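Local coordinates for metazoan TIR-STING fusion (Crassostrea gigas, PDB 6WT6), which joins a TIR domain to a STING ligand-binding domain in a single chain, a fusion that probably takes part in innate immune signalling, at residues S264-A276 and P343-R355. Residues are numbered along the deposited sequence; the frame is centred on the assembly and turned at random.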
ATOM      1  N   SER A 264     -17.549  27.548  -6.704  1.00 30.61           N
ATOM      2  CA  SER A 264     -18.396  28.400  -5.886  1.00 37.74           C
ATOM      3  C   SER A 264     -19.599  27.605  -5.401  1.00 43.42           C
ATOM      4  O   SER A 264     -20.046  26.655  -6.054  1.00 44.50           O
ATOM      5  CB  SER A 264     -18.872  29.629  -6.668  1.00 45.36           C
ATOM      6  OG  SER A 264     -19.412  30.609  -5.802  1.00 48.29           O
ATOM      7  N   VAL A 265     -20.132  28.011  -4.255  1.00 45.13           N
ATOM      8  CA  VAL A 265     -21.281  27.343  -3.659  1.00 41.68           C
ATOM      9  C   VAL A 265     -22.072  28.378  -2.867  1.00 42.06           C
ATOM     10  O   VAL A 265     -21.494  29.255  -2.217  1.00 42.31           O
ATOM     11  CB  VAL A 265     -20.829  26.145  -2.794  1.00 43.91           C
ATOM     12  CG1 VAL A 265     -19.858  26.586  -1.712  1.00 48.35           C
ATOM     13  CG2 VAL A 265     -22.004  25.454  -2.187  1.00 46.81           C
ATOM     14  N   THR A 266     -23.399  28.292  -2.945  1.00 46.45           N
ATOM     15  CA  THR A 266     -24.300  29.283  -2.365  1.00 43.50           C
ATOM     16  C   THR A 266     -24.966  28.712  -1.119  1.00 43.67           C
ATOM     17  O   THR A 266     -25.509  27.602  -1.155  1.00 43.80           O
ATOM     18  CB  THR A 266     -25.367  29.704  -3.379  1.00 43.29           C
ATOM     19  OG1 THR A 266     -24.737  30.188  -4.573  1.00 44.85           O
ATOM     20  CG2 THR A 266     -26.239  30.798  -2.806  1.00 44.70           C
ATOM     21  N   ASP A 267     -24.927  29.470  -0.024  1.00 45.36           N
ATOM     22  CA  ASP A 267     -25.537  29.034   1.225  1.00 53.52           C
ATOM     23  C   ASP A 267     -26.997  29.496   1.249  1.00 62.70           C
ATOM     24  O   ASP A 267     -27.560  29.852   0.209  1.00 67.47           O
ATOM     25  CB  ASP A 267     -24.714  29.541   2.415  1.00 56.17           C
ATOM     26  CG  ASP A 267     -24.787  31.049   2.587  1.00 63.31           C
ATOM     27  OD1 ASP A 267     -25.096  31.757   1.608  1.00 67.07           O
ATOM     28  OD2 ASP A 267     -24.525  31.527   3.713  1.00 65.31           O
ATOM     29  N   ASP A 268     -27.628  29.507   2.427  1.00 65.67           N
ATOM     30  CA  ASP A 268     -29.051  29.836   2.489  1.00 69.05           C
ATOM     31  C   ASP A 268     -29.315  31.317   2.244  1.00 72.76           C
ATOM     32  O   ASP A 268     -30.391  31.674   1.753  1.00 76.46           O
ATOM     33  CB  ASP A 268     -29.635  29.423   3.836  1.00 69.93           C
ATOM     34  CG  ASP A 268     -29.480  27.943   4.108  1.00 70.63           C
ATOM     35  OD1 ASP A 268     -29.356  27.153   3.147  1.00 69.32           O
ATOM     36  OD2 ASP A 268     -29.490  27.565   5.292  1.00 71.25           O
ATOM     37  N   ASN A 269     -28.363  32.187   2.572  1.00 72.88           N
ATOM     38  CA  ASN A 269     -28.535  33.627   2.431  1.00 72.16           C
ATOM     39  C   ASN A 269     -28.166  34.144   1.045  1.00 70.54           C
ATOM     40  O   ASN A 269     -28.123  35.362   0.846  1.00 73.59           O
ATOM     41  CB  ASN A 269     -27.699  34.365   3.480  1.00 76.18           C
ATOM     42  CG  ASN A 269     -28.069  33.985   4.895  1.00 82.66           C
ATOM     43  OD1 ASN A 269     -27.625  32.959   5.410  1.00 85.04           O
ATOM     44  ND2 ASN A 269     -28.882  34.817   5.537  1.00 85.92           N
ATOM     45  N   GLY A 270     -27.893  33.260   0.091  1.00 68.19           N
ATOM     46  CA  GLY A 270     -27.417  33.691  -1.203  1.00 65.58           C
ATOM     47  C   GLY A 270     -25.953  34.068  -1.247  1.00 61.31           C
ATOM     48  O   GLY A 270     -25.460  34.447  -2.319  1.00 60.05           O
ATOM     49  N   GLU A 271     -25.244  33.984  -0.123  1.00 59.89           N
ATOM     50  CA  GLU A 271     -23.818  34.284  -0.101  1.00 61.58           C
ATOM     51  C   GLU A 271     -23.035  33.194  -0.818  1.00 54.93           C
ATOM     52  O   GLU A 271     -23.157  32.009  -0.495  1.00 51.39           O
ATOM     53  CB  GLU A 271     -23.326  34.414   1.337  1.00 66.15           C
ATOM     54  CG  GLU A 271     -23.982  35.533   2.104  1.00 72.56           C
ATOM     55  CD  GLU A 271     -23.475  36.893   1.685  1.00 77.63           C
ATOM     56  OE1 GLU A 271     -22.256  37.033   1.434  1.00 79.63           O
ATOM     57  OE2 GLU A 271     -24.301  37.823   1.603  1.00 78.67           O
ATOM     58  N   ASP A 272     -22.223  33.598  -1.791  1.00 56.23           N
ATOM     59  CA  ASP A 272     -21.354  32.664  -2.496  1.00 55.83           C
ATOM     60  C   ASP A 272     -20.101  32.415  -1.673  1.00 53.32           C
ATOM     61  O   ASP A 272     -19.482  33.358  -1.164  1.00 53.95           O
ATOM     62  CB  ASP A 272     -20.974  33.196  -3.881  1.00 64.02           C
ATOM     63  CG  ASP A 272     -22.166  33.300  -4.812  1.00 74.85           C
ATOM     64  OD1 ASP A 272     -23.208  32.702  -4.494  1.00 79.84           O
ATOM     65  OD2 ASP A 272     -22.073  34.024  -5.831  1.00 79.82           O
ATOM     66  N   TYR A 273     -19.732  31.142  -1.547  1.00 48.45           N
ATOM     67  CA  TYR A 273     -18.508  30.730  -0.879  1.00 40.36           C
ATOM     68  C   TYR A 273     -17.633  29.994  -1.878  1.00 40.20           C
ATOM     69  O   TYR A 273     -18.124  29.146  -2.633  1.00 38.60           O
ATOM     70  CB  TYR A 273     -18.819  29.848   0.331  1.00 38.37           C
ATOM     71  CG  TYR A 273     -19.255  30.634   1.544  1.00 41.47           C
ATOM     72  CD1 TYR A 273     -20.578  31.029   1.704  1.00 45.69           C
ATOM     73  CD2 TYR A 273     -18.339  31.003   2.522  1.00 42.46           C
ATOM     74  CE1 TYR A 273     -20.980  31.758   2.813  1.00 47.00           C
ATOM     75  CE2 TYR A 273     -18.729  31.732   3.633  1.00 43.10           C
ATOM     76  CZ  TYR A 273     -20.052  32.106   3.773  1.00 46.55           C
ATOM     77  OH  TYR A 273     -20.444  32.831   4.878  1.00 45.85           O
ATOM     78  N   PHE A 274     -16.346  30.327  -1.886  1.00 38.07           N
ATOM     79  CA  PHE A 274     -15.395  29.794  -2.846  1.00 34.99           C
ATOM     80  C   PHE A 274     -14.461  28.793  -2.178  1.00 33.85           C
ATOM     81  O   PHE A 274     -14.126  28.916  -0.995  1.00 33.12           O
ATOM     82  CB  PHE A 274     -14.569  30.918  -3.482  1.00 35.15           C
ATOM     83  CG  PHE A 274     -15.366  31.851  -4.352  1.00 31.41           C
ATOM     84  CD1 PHE A 274     -16.055  32.916  -3.798  1.00 36.38           C
ATOM     85  CD2 PHE A 274     -15.408  31.675  -5.728  1.00 26.41           C
ATOM     86  CE1 PHE A 274     -16.784  33.786  -4.593  1.00 35.47           C
ATOM     87  CE2 PHE A 274     -16.135  32.545  -6.532  1.00 32.96           C
ATOM     88  CZ  PHE A 274     -16.824  33.600  -5.961  1.00 32.88           C
ATOM     89  N   PHE A 275     -14.034  27.799  -2.950  1.00 29.72           N
ATOM     90  CA  PHE A 275     -13.118  26.808  -2.412  1.00 29.07           C
ATOM     91  C   PHE A 275     -12.344  26.157  -3.547  1.00 31.29           C
ATOM     92  O   PHE A 275     -12.867  25.977  -4.652  1.00 30.76           O
ATOM     93  CB  PHE A 275     -13.865  25.741  -1.599  1.00 30.74           C
ATOM     94  CG  PHE A 275     -14.846  24.923  -2.404  1.00 33.07           C
ATOM     95  CD1 PHE A 275     -16.118  25.407  -2.687  1.00 30.31           C
ATOM     96  CD2 PHE A 275     -14.502  23.660  -2.860  1.00 33.02           C
ATOM     97  CE1 PHE A 275     -17.020  24.648  -3.418  1.00 30.99           C
ATOM     98  CE2 PHE A 275     -15.402  22.896  -3.590  1.00 31.13           C
ATOM     99  CZ  PHE A 275     -16.662  23.391  -3.869  1.00 29.42           C
ATOM    100  N   ALA A 276     -11.087  25.825  -3.263  1.00 29.37           N
ATOM    101  CA  ALA A 276     -10.350  24.894  -4.103  1.00 29.90           C
ATOM    102  C   ALA A 276     -10.685  23.481  -3.655  1.00 28.26           C
ATOM    103  O   ALA A 276     -10.606  23.166  -2.465  1.00 26.41           O
ATOM    104  CB  ALA A 276      -8.848  25.144  -4.012  1.00 31.92           C
ATOM    105  N   PRO A 343     -24.037  21.106  -1.969  1.00 37.98           N
ATOM    106  CA  PRO A 343     -23.760  22.512  -1.622  1.00 39.77           C
ATOM    107  C   PRO A 343     -23.836  22.822  -0.134  1.00 39.43           C
ATOM    108  O   PRO A 343     -22.987  23.565   0.375  1.00 41.03           O
ATOM    109  CB  PRO A 343     -24.829  23.272  -2.417  1.00 38.27           C
ATOM    110  CG  PRO A 343     -25.003  22.453  -3.631  1.00 35.67           C
ATOM    111  CD  PRO A 343     -24.915  21.023  -3.156  1.00 37.64           C
ATOM    112  N   ARG A 344     -24.828  22.282   0.581  1.00 35.52           N
ATOM    113  CA  ARG A 344     -24.942  22.584   2.005  1.00 37.53           C
ATOM    114  C   ARG A 344     -23.817  21.945   2.806  1.00 33.13           C
ATOM    115  O   ARG A 344     -23.365  22.515   3.807  1.00 33.93           O
ATOM    116  CB  ARG A 344     -26.298  22.130   2.543  1.00 42.24           C
ATOM    117  CG  ARG A 344     -26.524  22.478   4.007  1.00 48.52           C
ATOM    118  CD  ARG A 344     -27.974  22.275   4.423  1.00 60.47           C
ATOM    119  NE  ARG A 344     -28.883  23.167   3.708  1.00 68.69           N
ATOM    120  CZ  ARG A 344     -29.660  22.789   2.698  1.00 72.55           C
ATOM    121  NH1 ARG A 344     -29.647  21.529   2.280  1.00 73.96           N
ATOM    122  NH2 ARG A 344     -30.455  23.672   2.106  1.00 71.48           N
ATOM    123  N   LEU A 345     -23.353  20.769   2.386  1.00 29.33           N
ATOM    124  CA  LEU A 345     -22.236  20.131   3.069  1.00 36.24           C
ATOM    125  C   LEU A 345     -20.960  20.953   2.920  1.00 34.47           C
ATOM    126  O   LEU A 345     -20.230  21.166   3.895  1.00 35.26           O
ATOM    127  CB  LEU A 345     -22.038  18.718   2.526  1.00 42.01           C
ATOM    128  CG  LEU A 345     -20.720  18.061   2.939  1.00 48.22           C
ATOM    129  CD1 LEU A 345     -20.682  17.851   4.445  1.00 49.18           C
ATOM    130  CD2 LEU A 345     -20.524  16.752   2.196  1.00 49.64           C
ATOM    131  N   ILE A 346     -20.683  21.435   1.706  1.00 30.28           N
ATOM    132  CA  ILE A 346     -19.444  22.169   1.458  1.00 29.60           C
ATOM    133  C   ILE A 346     -19.464  23.519   2.170  1.00 34.49           C
ATOM    134  O   ILE A 346     -18.462  23.929   2.768  1.00 37.28           O
ATOM    135  CB  ILE A 346     -19.207  22.332  -0.054  1.00 30.43           C
ATOM    136  CG1 ILE A 346     -19.097  20.965  -0.731  1.00 32.15           C
ATOM    137  CG2 ILE A 346     -17.947  23.149  -0.308  1.00 29.64           C
ATOM    138  CD1 ILE A 346     -18.942  21.038  -2.243  1.00 30.72           C
ATOM    139  N   CYS A 347     -20.595  24.232   2.112  1.00 37.13           N
ATOM    140  CA  CYS A 347     -20.719  25.498   2.835  1.00 40.71           C
ATOM    141  C   CYS A 347     -20.479  25.308   4.324  1.00 45.52           C
ATOM    142  O   CYS A 347     -19.869  26.161   4.978  1.00 48.87           O
ATOM    143  CB  CYS A 347     -22.098  26.116   2.606  1.00 42.67           C
ATOM    144  SG  CYS A 347     -22.325  26.912   1.012  1.00 46.42           S
ATOM    145  N   ASN A 348     -20.957  24.197   4.879  1.00 46.47           N
ATOM    146  CA  ASN A 348     -20.688  23.914   6.282  1.00 45.39           C
ATOM    147  C   ASN A 348     -19.195  23.738   6.532  1.00 38.53           C
ATOM    148  O   ASN A 348     -18.664  24.240   7.527  1.00 37.31           O
ATOM    149  CB  ASN A 348     -21.458  22.671   6.725  1.00 48.85           C
ATOM    150  CG  ASN A 348     -22.795  23.007   7.353  1.00 54.48           C
ATOM    151  OD1 ASN A 348     -22.855  23.435   8.507  1.00 60.35           O
ATOM    152  ND2 ASN A 348     -23.872  22.801   6.607  1.00 51.36           N
ATOM    153  N   GLU A 349     -18.498  23.029   5.638  1.00 34.52           N
ATOM    154  CA  GLU A 349     -17.069  22.810   5.838  1.00 35.46           C
ATOM    155  C   GLU A 349     -16.273  24.091   5.638  1.00 30.25           C
ATOM    156  O   GLU A 349     -15.323  24.353   6.381  1.00 34.77           O
ATOM    157  CB  GLU A 349     -16.563  21.710   4.905  1.00 39.61           C
ATOM    158  CG  GLU A 349     -16.751  20.305   5.452  1.00 46.96           C
ATOM    159  CD  GLU A 349     -15.954  20.052   6.724  1.00 55.98           C
ATOM    160  OE1 GLU A 349     -15.010  20.820   7.020  1.00 58.16           O
ATOM    161  OE2 GLU A 349     -16.277  19.075   7.433  1.00 60.94           O
ATOM    162  N   ILE A 350     -16.641  24.899   4.642  1.00 26.80           N
ATOM    163  CA  ILE A 350     -15.927  26.148   4.391  1.00 30.17           C
ATOM    164  C   ILE A 350     -16.043  27.081   5.588  1.00 38.50           C
ATOM    165  O   ILE A 350     -15.056  27.692   6.017  1.00 41.43           O
ATOM    166  CB  ILE A 350     -16.453  26.814   3.106  1.00 31.10           C
ATOM    167  CG1 ILE A 350     -16.118  25.965   1.878  1.00 33.42           C
ATOM    168  CG2 ILE A 350     -15.884  28.218   2.960  1.00 28.69           C
ATOM    169  CD1 ILE A 350     -16.650  26.542   0.588  1.00 29.98           C
ATOM    170  N   LYS A 351     -17.250  27.205   6.147  1.00 41.67           N
ATOM    171  CA  LYS A 351     -17.449  28.081   7.297  1.00 43.64           C
ATOM    172  C   LYS A 351     -16.715  27.559   8.525  1.00 46.60           C
ATOM    173  O   LYS A 351     -16.181  28.344   9.317  1.00 49.21           O
ATOM    174  CB  LYS A 351     -18.944  28.236   7.581  1.00 42.05           C
ATOM    175  CG  LYS A 351     -19.705  28.963   6.483  1.00 43.61           C
ATOM    176  CD  LYS A 351     -21.201  28.988   6.752  1.00 44.83           C
ATOM    177  CE  LYS A 351     -21.935  29.755   5.665  1.00 46.13           C
ATOM    178  NZ  LYS A 351     -23.402  29.833   5.915  1.00 49.62           N
ATOM    179  N   ASN A 352     -16.671  26.235   8.698  1.00 44.08           N
ATOM    180  CA  ASN A 352     -15.936  25.659   9.819  1.00 46.42           C
ATOM    181  C   ASN A 352     -14.449  25.977   9.725  1.00 48.37           C
ATOM    182  O   ASN A 352     -13.804  26.288  10.735  1.00 49.96           O
ATOM    183  CB  ASN A 352     -16.167  24.148   9.866  1.00 46.11           C
ATOM    184  CG  ASN A 352     -15.514  23.494  11.064  1.00 50.51           C
ATOM    185  OD1 ASN A 352     -15.806  23.840  12.208  1.00 57.19           O
ATOM    186  ND2 ASN A 352     -14.645  22.523  10.810  1.00 48.92           N
ATOM    187  N   GLN A 353     -13.887  25.913   8.517  1.00 41.77           N
ATOM    188  CA  GLN A 353     -12.465  26.183   8.359  1.00 40.86           C
ATOM    189  C   GLN A 353     -12.152  27.667   8.505  1.00 47.50           C
ATOM    190  O   GLN A 353     -11.067  28.023   8.976  1.00 49.27           O
ATOM    191  CB  GLN A 353     -11.980  25.659   7.008  1.00 34.85           C
ATOM    192  CG  GLN A 353     -12.067  24.150   6.878  1.00 31.28           C
ATOM    193  CD  GLN A 353     -11.334  23.429   7.994  1.00 36.13           C
ATOM    194  OE1 GLN A 353     -10.240  23.832   8.400  1.00 40.25           O
ATOM    195  NE2 GLN A 353     -11.937  22.359   8.501  1.00 34.03           N
ATOM    196  N   LEU A 354     -13.084  28.544   8.118  1.00 50.21           N
ATOM    197  CA  LEU A 354     -12.861  29.975   8.296  1.00 48.01           C
ATOM    198  C   LEU A 354     -12.829  30.357   9.770  1.00 56.76           C
ATOM    199  O   LEU A 354     -12.104  31.282  10.153  1.00 61.21           O
ATOM    200  CB  LEU A 354     -13.934  30.775   7.557  1.00 39.40           C
ATOM    201  CG  LEU A 354     -13.813  30.839   6.032  1.00 34.73           C
ATOM    202  CD1 LEU A 354     -15.096  31.354   5.403  1.00 37.31           C
ATOM    203  CD2 LEU A 354     -12.645  31.724   5.629  1.00 32.47           C
ATOM    204  N   ARG A 355     -13.603  29.659  10.607  1.00 59.21           N
ATOM    205  CA  ARG A 355     -13.535  29.876  12.049  1.00 63.29           C
ATOM    206  C   ARG A 355     -12.137  29.584  12.582  1.00 64.48           C
ATOM    207  O   ARG A 355     -11.567  30.380  13.336  1.00 70.92           O
ATOM    208  CB  ARG A 355     -14.567  28.999  12.760  1.00 65.64           C
ATOM    209  CG  ARG A 355     -15.784  29.742  13.279  1.00 70.76           C
ATOM    210  CD  ARG A 355     -16.771  28.787  13.947  1.00 75.29           C
ATOM    211  NE  ARG A 355     -17.307  27.805  13.008  1.00 77.38           N
ATOM    212  CZ  ARG A 355     -18.345  28.028  12.208  1.00 80.24           C
ATOM    213  NH1 ARG A 355     -18.963  29.202  12.233  1.00 83.77           N
ATOM    214  NH2 ARG A 355     -18.767  27.080  11.382  1.00 78.98           N
TER
HETATM  215  O   HOH W   1     -30.269  26.705   0.911  1.00 74.31           O
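Strands 264-266 and 272-276, linked through residues 267-271, which include a type I beta turn from Asp-267 to Gly-270, form a hairpin that lies against helix 343-355. The helix runs nearly square to both, its axis passing 7.9 Å from strand 264-266 at 102° and 9.2 Å from strand 272-276 at 80°. Val-265 points into the helix; chi1 of 57° turns its CG2 onto Pro-343 and SG of Cys-347, the latter 3.5 Å away, while CG1 meets the tip of Ile-350. Phe-275 offers one ring face to Ile-346, whose CG2 sits 3.7 Å from the ring centroid in a CH-pi contact; CD1 of Ile-350 packs obliquely on the same ring. The other branch of Ile-350, CG2, touches CD2 of Tyr-273, and one turn on, CD1 of Leu-354 reaches that ring's edge. Lys-351, extended beyond CG, lays its CE 3.5 Å from Tyr-273 OH and carries NZ to the anti lone pair of Asp-267 OD2, a 3.0 Å salt bridge at the partly exposed margin. Nearer the turn tip, Asp-268 OD1 and Arg-344 NH2 form a long ion pair, 3.8 Å apart; a water donates to OD1 and is weakly held by NH2. This is helix-on-sheet packing of the alpha/beta STING ligand-binding domain, with helix 341-356 laid across its mixed sheet.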